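Local atomic coordinates of arabinan endo-1,5-alpha-l-arabinosidase A (Cellvibrio cellulosa, PDB entry 1GYH), a protein that cleaves the alpha-1,5-arabinofuranosyl bonds of linear arabinan during plant cell-wall breakdown, probably releasing almost exclusively arabinotriose. Residues D123-I128 and Q167-I172; K152-N157 and T161-P166; K255-L260 and K288-N293. One frame throughout, in Å; residues are numbered along the deposited sequence.

In this five-bladed beta-propeller, contacts 1 and 2 adjoin while contact 3 lies in a different blade. Contact 2 lies within the blade of strands 131-134 to 169-173, and contact 1 brings the loop that leads into that blade against its outermost strand. Their centres are about 10 Å apart, and His170 O lies 2.9 Å from Leu153 N in a probable hydrogen bond. Contact 3 sits across the centre of the chain, about 29 Å from contact 1 and about 33 Å from contact 2, centre to centre. Contact 1 includes Asn126 of the likely substrate site; the side chain of Lys288 in contact 3 is about 5 Å from that of Asp6, and that of Phe154 in contact 2 about 12 Å from that of Asn126.

Contact 1. Residues D123-I128 and Q167-I172; sequences DLWNAI and QEWHSI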
# COMPACT_ATOMS: atom_id res chain seq x y z
N ASP A 123 5.73 -19.22 -9.00
CA ASP A 123 4.57 -18.32 -8.78
C ASP A 123 4.37 -17.25 -9.85
O ASP A 123 5.29 -16.50 -10.14
CB ASP A 123 4.68 -17.64 -7.41
CG ASP A 123 4.99 -18.62 -6.31
OD1 ASP A 123 4.21 -19.63 -6.11
OD2 ASP A 123 5.99 -18.46 -5.59
N LEU A 124 3.15 -17.14 -10.37
CA LEU A 124 2.78 -16.07 -11.30
C LEU A 124 2.19 -14.84 -10.56
O LEU A 124 1.17 -14.27 -10.94
CB LEU A 124 1.88 -16.63 -12.39
CG LEU A 124 2.19 -16.09 -13.78
CD1 LEU A 124 3.67 -16.35 -14.18
CD2 LEU A 124 1.30 -16.72 -14.82
N TRP A 125 2.87 -14.44 -9.50
CA TRP A 125 2.58 -13.22 -8.77
C TRP A 125 3.87 -12.76 -8.11
O TRP A 125 4.87 -13.52 -8.07
CB TRP A 125 1.47 -13.44 -7.72
CG TRP A 125 1.43 -14.83 -7.05
CD1 TRP A 125 0.71 -15.92 -7.47
CD2 TRP A 125 2.09 -15.24 -5.85
NE1 TRP A 125 0.91 -16.98 -6.61
CE2 TRP A 125 1.75 -16.59 -5.61
CE3 TRP A 125 2.96 -14.62 -4.96
CZ2 TRP A 125 2.26 -17.31 -4.52
CZ3 TRP A 125 3.45 -15.35 -3.87
CH2 TRP A 125 3.12 -16.67 -3.68
N ASN A 126 3.81 -11.56 -7.54
CA ASN A 126 4.94 -10.89 -6.91
C ASN A 126 4.54 -10.50 -5.47
O ASN A 126 3.60 -9.74 -5.27
CB ASN A 126 5.35 -9.66 -7.73
CG ASN A 126 6.68 -9.06 -7.29
OD1 ASN A 126 7.38 -9.65 -6.46
ND2 ASN A 126 7.02 -7.89 -7.82
N ALA A 127 5.24 -11.08 -4.49
CA ALA A 127 4.99 -10.87 -3.07
C ALA A 127 5.55 -9.55 -2.54
O ALA A 127 6.53 -9.52 -1.79
CB ALA A 127 5.52 -12.04 -2.28
N ILE A 128 4.90 -8.45 -2.98
CA ILE A 128 5.11 -7.11 -2.47
C ILE A 128 3.75 -6.39 -2.28
O ILE A 128 2.75 -6.81 -2.86
CB ILE A 128 6.01 -6.24 -3.41
CG1 ILE A 128 5.31 -5.87 -4.71
CG2 ILE A 128 7.43 -6.96 -3.65
CD1 ILE A 128 6.15 -4.90 -5.59
N GLN A 167 -5.09 -23.33 3.41
CA GLN A 167 -5.05 -22.02 2.79
C GLN A 167 -6.30 -21.71 2.01
O GLN A 167 -6.92 -22.61 1.46
CB GLN A 167 -3.78 -21.88 1.90
CG GLN A 167 -2.49 -22.03 2.73
CD GLN A 167 -1.20 -21.43 2.14
OE1 GLN A 167 -1.23 -20.74 1.12
NE2 GLN A 167 -0.07 -21.67 2.84
N GLU A 168 -6.67 -20.43 1.96
CA GLU A 168 -7.75 -19.92 1.12
C GLU A 168 -7.35 -18.66 0.40
O GLU A 168 -7.07 -17.61 1.03
CB GLU A 168 -9.03 -19.63 1.95
CG GLU A 168 -10.27 -19.37 1.10
CD GLU A 168 -11.53 -19.00 1.90
OE1 GLU A 168 -11.64 -19.45 3.08
OE2 GLU A 168 -12.40 -18.26 1.33
N TRP A 169 -7.38 -18.73 -0.94
CA TRP A 169 -6.94 -17.66 -1.80
C TRP A 169 -8.02 -17.25 -2.78
O TRP A 169 -8.80 -18.08 -3.20
CB TRP A 169 -5.74 -18.16 -2.66
CG TRP A 169 -4.44 -18.23 -1.86
CD1 TRP A 169 -4.19 -19.02 -0.78
CD2 TRP A 169 -3.24 -17.45 -2.07
NE1 TRP A 169 -2.92 -18.80 -0.33
CE2 TRP A 169 -2.32 -17.83 -1.08
CE3 TRP A 169 -2.85 -16.46 -2.98
CZ2 TRP A 169 -1.03 -17.28 -0.97
CZ3 TRP A 169 -1.55 -15.92 -2.89
CH2 TRP A 169 -0.67 -16.33 -1.90
N HIS A 170 -7.96 -16.00 -3.20
CA HIS A 170 -8.82 -15.44 -4.23
C HIS A 170 -8.08 -14.42 -5.10
O HIS A 170 -7.38 -13.50 -4.59
CB HIS A 170 -10.08 -14.73 -3.61
CG HIS A 170 -10.88 -15.62 -2.71
ND1 HIS A 170 -11.85 -16.48 -3.20
CD2 HIS A 170 -10.81 -15.85 -1.38
CE1 HIS A 170 -12.33 -17.21 -2.20
NE2 HIS A 170 -11.73 -16.83 -1.08
N SER A 171 -8.25 -14.51 -6.41
CA SER A 171 -7.82 -13.44 -7.29
C SER A 171 -8.82 -12.28 -7.21
O SER A 171 -10.03 -12.52 -7.19
CB SER A 171 -7.71 -13.93 -8.74
OG SER A 171 -6.75 -14.99 -8.85
N ILE A 172 -8.34 -11.05 -7.16
CA ILE A 172 -9.21 -9.87 -7.03
C ILE A 172 -9.08 -8.86 -8.17
O ILE A 172 -10.04 -8.17 -8.49
CB ILE A 172 -9.11 -9.20 -5.60
CG1 ILE A 172 -7.68 -8.69 -5.29
CG2 ILE A 172 -9.65 -10.19 -4.53
CD1 ILE A 172 -7.49 -7.91 -3.95
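Trp125 and Trp169 make a small aromatic contact at the surface of the five-bladed propeller, between the loop joining strands 110-118 and 131-134 and the outermost strand, 169-173, of the next blade. The touch is narrow: CZ2 of Trp125 lies 4.1 Å from CH2 of Trp169. The six-membered rings, with centroids 5.4 Å apart and planes inclined at 35°, form an oblique aromatic pair. Trp169 comes over one face of Trp125 near the rim, while the opposite face carries CB of Asp123, 3.6 Å above the ring centre. A first torsion well short of staggered (chi1 33°) sets the indole of Trp125 in this place, flanked on its two faces by Asp123 and Trp169, with Phe144 meeting it at about 80°. Trp169 is steadied in turn: its NE1 donates to OE1 of Gln167 at 3.0 Å, and Phe154 stacks on its ring. Next along the chain from Trp125, Asn126 is a likely substrate residue, and its OD1 bonds to Ser90. Since no hydrogen bond links the two segments, cohesion here rests on dispersion between the indoles, while the polar NH of Trp169 is satisfied within its own segment.

Contact 2. Residues K152-N157 and T161-P166; sequences KLFKLN and TRPAEP
Asn157 and the backbone of Thr161 and Arg162 close a turn in the connection between two antiparallel strands of one propeller blade, 151-155 and 169-173. A chi1 of 69° curls the side chain of Asn157 back over this turn. CB comes first, 3.4 Å from Arg162 O, and CG follows at 3.2 Å from the same Arg162 O. At the tip, OD1 meets two donors of different quality: Thr161 N, at 3.1 Å, lies in the carbonyl plane on a lone pair, whereas Arg162 N, at 3.3 Å, stands above that plane, 58° out of it. The other branch, ND2, runs alongside Arg162, near its CB. One carboxamide oxygen thus accepts from two successive peptide NH groups, the second off the lone pair.

The main chains add a single beta bridge. Leu156 and Pro163 form a non-hydrogen-bonded antiparallel pair, flanked by two bonds: Asn157 N donates to Arg162 O at 2.8 Å, and Ala164 N donates to Lys155 O at 2.8 Å. The proline, which has no NH, therefore costs the bridge nothing. Its ring serves packing instead: CG of Pro163 reaches CE2 of Phe154 at 3.6 Å, meeting the phenyl ring obliquely. Phe154 in turn packs on Val115 of the preceding blade, and Arg162 NH1 donates to Lys112 O of the same strand, so the turn is tied to a neighbouring blade. Lys155 O has a second donor besides Ala164 N: a water, 2.8 Å from it, that also donates to Ala164 O.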
# COMPACT_ATOMS: atom_id res chain seq x y z
N LYS A 152 -3.87 -10.50 -5.41
CA LYS A 152 -4.39 -11.65 -4.70
C LYS A 152 -4.82 -11.30 -3.28
O LYS A 152 -4.37 -10.32 -2.69
CB LYS A 152 -3.33 -12.77 -4.57
CG LYS A 152 -2.68 -13.30 -5.87
CD LYS A 152 -3.58 -14.21 -6.62
CE LYS A 152 -2.87 -14.95 -7.80
NZ LYS A 152 -3.90 -15.66 -8.61
N LEU A 153 -5.68 -12.15 -2.74
CA LEU A 153 -6.20 -12.04 -1.39
C LEU A 153 -6.14 -13.38 -0.72
O LEU A 153 -6.59 -14.36 -1.29
CB LEU A 153 -7.68 -11.58 -1.44
CG LEU A 153 -8.34 -11.29 -0.11
CD1 LEU A 153 -7.97 -9.89 0.39
CD2 LEU A 153 -9.92 -11.49 -0.15
N PHE A 154 -5.60 -13.48 0.49
CA PHE A 154 -5.60 -14.75 1.19
C PHE A 154 -5.89 -14.58 2.65
O PHE A 154 -5.65 -13.53 3.21
CB PHE A 154 -4.29 -15.60 1.00
CG PHE A 154 -3.07 -15.00 1.66
CD1 PHE A 154 -2.29 -14.08 0.97
CD2 PHE A 154 -2.69 -15.37 2.94
CE1 PHE A 154 -1.21 -13.48 1.55
CE2 PHE A 154 -1.54 -14.78 3.53
CZ PHE A 154 -0.81 -13.84 2.83
N LYS A 155 -6.42 -15.64 3.24
CA LYS A 155 -6.77 -15.60 4.67
C LYS A 155 -5.56 -15.77 5.62
O LYS A 155 -4.71 -16.67 5.44
CB LYS A 155 -7.85 -16.63 4.95
CG LYS A 155 -8.52 -16.45 6.34
CD LYS A 155 -9.92 -17.14 6.34
CE LYS A 155 -9.90 -18.51 6.83
NZ LYS A 155 -11.33 -19.15 6.73
N LEU A 156 -5.46 -14.87 6.61
CA LEU A 156 -4.34 -14.91 7.58
C LEU A 156 -4.69 -15.79 8.77
O LEU A 156 -5.87 -15.98 9.08
CB LEU A 156 -4.00 -13.50 8.08
CG LEU A 156 -3.26 -12.65 7.05
CD1 LEU A 156 -3.32 -11.18 7.40
CD2 LEU A 156 -1.79 -13.13 6.90
N ASN A 157 -3.66 -16.36 9.40
CA ASN A 157 -3.82 -17.20 10.57
C ASN A 157 -4.17 -16.34 11.77
O ASN A 157 -4.26 -15.12 11.65
CB ASN A 157 -2.58 -18.11 10.85
CG ASN A 157 -1.34 -17.34 11.30
OD1 ASN A 157 -1.33 -16.13 11.28
ND2 ASN A 157 -0.29 -18.07 11.67
N THR A 161 0.54 -13.71 11.24
CA THR A 161 1.94 -13.79 10.74
C THR A 161 2.17 -14.73 9.55
O THR A 161 3.24 -14.69 8.96
CB THR A 161 2.91 -14.19 11.88
OG1 THR A 161 2.58 -15.49 12.36
CG2 THR A 161 2.75 -13.25 13.10
N ARG A 162 1.19 -15.59 9.24
CA ARG A 162 1.29 -16.52 8.13
C ARG A 162 -0.09 -16.80 7.53
O ARG A 162 -1.11 -16.55 8.20
CB ARG A 162 1.92 -17.87 8.59
CG ARG A 162 3.49 -17.99 8.26
CD ARG A 162 4.22 -17.88 9.47
NE ARG A 162 5.69 -17.91 9.50
CZ ARG A 162 6.46 -16.87 9.78
NH1 ARG A 162 5.94 -15.63 9.82
NH2 ARG A 162 7.78 -17.03 9.97
N PRO A 163 -0.15 -17.37 6.33
CA PRO A 163 -1.44 -17.83 5.77
C PRO A 163 -2.13 -18.82 6.71
O PRO A 163 -1.44 -19.67 7.31
CB PRO A 163 -1.05 -18.52 4.46
CG PRO A 163 0.32 -17.87 4.09
CD PRO A 163 0.98 -17.64 5.41
N ALA A 164 -3.45 -18.69 6.90
CA ALA A 164 -4.23 -19.69 7.63
C ALA A 164 -4.07 -21.02 6.90
O ALA A 164 -3.91 -21.02 5.69
CB ALA A 164 -5.72 -19.28 7.70
N GLU A 165 -4.13 -22.12 7.64
CA GLU A 165 -4.08 -23.48 7.07
C GLU A 165 -5.36 -24.23 7.46
O GLU A 165 -5.74 -24.21 8.63
CB GLU A 165 -2.87 -24.27 7.57
CG GLU A 165 -1.49 -23.69 7.18
CD GLU A 165 -1.09 -23.91 5.72
OE1 GLU A 165 -1.68 -24.76 5.03
OE2 GLU A 165 -0.14 -23.22 5.26
N PRO A 166 -6.04 -24.90 6.54
CA PRO A 166 -5.72 -24.95 5.12
C PRO A 166 -5.88 -23.58 4.46
O PRO A 166 -6.69 -22.75 4.89
CB PRO A 166 -6.80 -25.89 4.58
CG PRO A 166 -7.96 -25.66 5.53
CD PRO A 166 -7.26 -25.68 6.85
O HOH W 1 -4.82 -19.00 3.88

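Contact 3. Residues K255-L260 and K288-N293; sequences KRWVGL and KLKILN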
# COMPACT_ATOMS: atom_id res chain seq x y z
N LYS A 255 -0.45 18.77 -15.00
CA LYS A 255 0.83 19.43 -15.35
C LYS A 255 1.80 19.61 -14.16
O LYS A 255 3.02 19.66 -14.35
CB LYS A 255 0.60 20.76 -16.08
CG LYS A 255 0.04 21.93 -15.25
CD LYS A 255 -0.64 23.05 -16.12
CE LYS A 255 0.32 24.02 -16.74
NZ LYS A 255 -0.37 25.19 -17.44
N ARG A 256 1.26 19.72 -12.94
CA ARG A 256 2.07 19.98 -11.77
C ARG A 256 2.49 18.69 -11.06
O ARG A 256 3.54 18.68 -10.38
CB ARG A 256 1.35 20.92 -10.78
CG ARG A 256 1.36 22.38 -11.15
CD ARG A 256 0.48 23.32 -10.27
NE ARG A 256 -0.88 22.82 -10.13
CZ ARG A 256 -1.81 22.85 -11.09
NH1 ARG A 256 -1.57 23.37 -12.28
NH2 ARG A 256 -3.01 22.34 -10.83
N TRP A 257 1.69 17.63 -11.22
CA TRP A 257 1.83 16.37 -10.49
C TRP A 257 1.81 15.23 -11.51
O TRP A 257 0.74 14.79 -11.96
CB TRP A 257 0.72 16.20 -9.44
CG TRP A 257 0.75 17.30 -8.49
CD1 TRP A 257 -0.01 18.44 -8.53
CD2 TRP A 257 1.65 17.46 -7.38
NE1 TRP A 257 0.35 19.28 -7.51
CE2 TRP A 257 1.38 18.73 -6.80
CE3 TRP A 257 2.67 16.67 -6.81
CZ2 TRP A 257 2.08 19.22 -5.67
CZ3 TRP A 257 3.38 17.16 -5.71
CH2 TRP A 257 3.06 18.43 -5.15
N VAL A 258 3.00 14.77 -11.93
CA VAL A 258 3.10 13.86 -13.08
C VAL A 258 3.27 12.46 -12.57
O VAL A 258 4.36 12.03 -12.19
CB VAL A 258 4.21 14.31 -14.05
CG1 VAL A 258 4.30 13.40 -15.26
CG2 VAL A 258 3.93 15.71 -14.52
N GLY A 259 2.15 11.77 -12.49
CA GLY A 259 2.05 10.48 -11.86
C GLY A 259 1.72 10.58 -10.40
O GLY A 259 2.26 11.45 -9.69
N LEU A 260 0.85 9.69 -9.94
CA LEU A 260 0.47 9.65 -8.53
C LEU A 260 -0.15 8.32 -8.21
O LEU A 260 -0.60 7.64 -9.10
CB LEU A 260 -0.45 10.85 -8.18
CG LEU A 260 -1.75 11.11 -8.99
CD1 LEU A 260 -2.82 10.13 -8.74
CD2 LEU A 260 -2.26 12.54 -8.62
N LYS A 288 5.87 13.62 -3.16
CA LYS A 288 5.43 14.26 -1.93
C LYS A 288 4.19 13.52 -1.39
O LYS A 288 3.37 12.98 -2.16
CB LYS A 288 5.08 15.71 -2.21
CG LYS A 288 6.18 16.58 -2.80
CD LYS A 288 7.48 16.57 -2.02
CE LYS A 288 8.49 17.63 -2.54
NZ LYS A 288 8.54 17.70 -3.98
N LEU A 289 4.06 13.52 -0.06
CA LEU A 289 2.82 13.12 0.61
C LEU A 289 1.64 14.01 0.22
O LEU A 289 1.75 15.25 0.19
CB LEU A 289 3.00 13.23 2.12
CG LEU A 289 1.72 12.90 2.93
CD1 LEU A 289 1.36 11.45 2.78
CD2 LEU A 289 1.94 13.24 4.35
N LYS A 290 0.50 13.37 -0.05
CA LYS A 290 -0.75 14.10 -0.27
C LYS A 290 -1.90 13.36 0.48
O LYS A 290 -2.00 12.14 0.41
CB LYS A 290 -1.08 14.30 -1.75
CG LYS A 290 -0.17 15.18 -2.51
CD LYS A 290 -0.11 16.65 -2.05
CE LYS A 290 1.10 17.37 -2.63
NZ LYS A 290 1.18 18.84 -2.31
N ILE A 291 -2.67 14.12 1.26
CA ILE A 291 -3.90 13.63 1.92
C ILE A 291 -5.07 14.46 1.36
O ILE A 291 -5.02 15.70 1.36
CB ILE A 291 -3.81 13.82 3.45
CG1 ILE A 291 -2.58 13.12 4.01
CG2 ILE A 291 -5.12 13.32 4.12
CD1 ILE A 291 -2.39 13.23 5.47
N LEU A 292 -6.06 13.77 0.80
CA LEU A 292 -7.22 14.39 0.15
C LEU A 292 -8.49 13.95 0.85
O LEU A 292 -8.57 12.82 1.36
CB LEU A 292 -7.34 13.98 -1.32
CG LEU A 292 -6.20 14.41 -2.28
CD1 LEU A 292 -5.14 13.45 -2.16
CD2 LEU A 292 -6.68 14.43 -3.75
N ASN A 293 -9.49 14.83 0.87
CA ASN A 293 -10.82 14.46 1.41
C ASN A 293 -11.53 13.56 0.42
O ASN A 293 -11.61 13.84 -0.77
CB ASN A 293 -11.65 15.73 1.74
CG ASN A 293 -10.98 16.60 2.79
OD1 ASN A 293 -10.86 16.21 3.97
ND2 ASN A 293 -10.49 17.80 2.37
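Trp257 pushes the far rim of its indole against the end of the Lys290 side chain, CE and NZ, with CH2 only 3.4 Å from CE. The two residues belong to one antiparallel blade of the five-bladed propeller but to strands that are not adjacent: strand 271-280 runs between 257-268 and 286-296. The indole is long enough to pass across this middle strand, where it packs on Ala278 and Glu280, and to touch the strand beyond.

Two lysines receive it, from different directions. Lys290 crosses the tryptophan at about a right angle, and CE meets the ring obliquely, with NZ 3.5 Å from CZ2. Lys288, two residues earlier on the same strand, stands at the ring edge, near its plane, where its CG is 4.1 Å from CZ3. CE and NZ of Lys290 and CG of Lys288 thus meet ring carbons, and no hydrogen bond joins the two segments.

The bends of the lysine chains explain where their amines go. Lys290 bends at its second torsion (chi2 -62°) and is then extended, so that NZ rests by the ring and still bonds to Tyr312 O, Leu309 O and Gln4 OE1. Lys288 bends twice, and its NZ turns to salt bridges with Glu280 and Asp283 and a hydrogen bond to Leu286 O; the two carboxylates probably favour the charged state of this buried amine. Its side chain also lies about 5 Å from that of Asp6, a likely substrate residue, so this packing borders the binding site.

Trp257 completes the pattern with its own polar atom. The indole NH, on the pyrrole side away from the lysines, is taken by Asp310, whose OD1 accepts from Trp257 NE1 and is also salt-bridged to Arg256 NE.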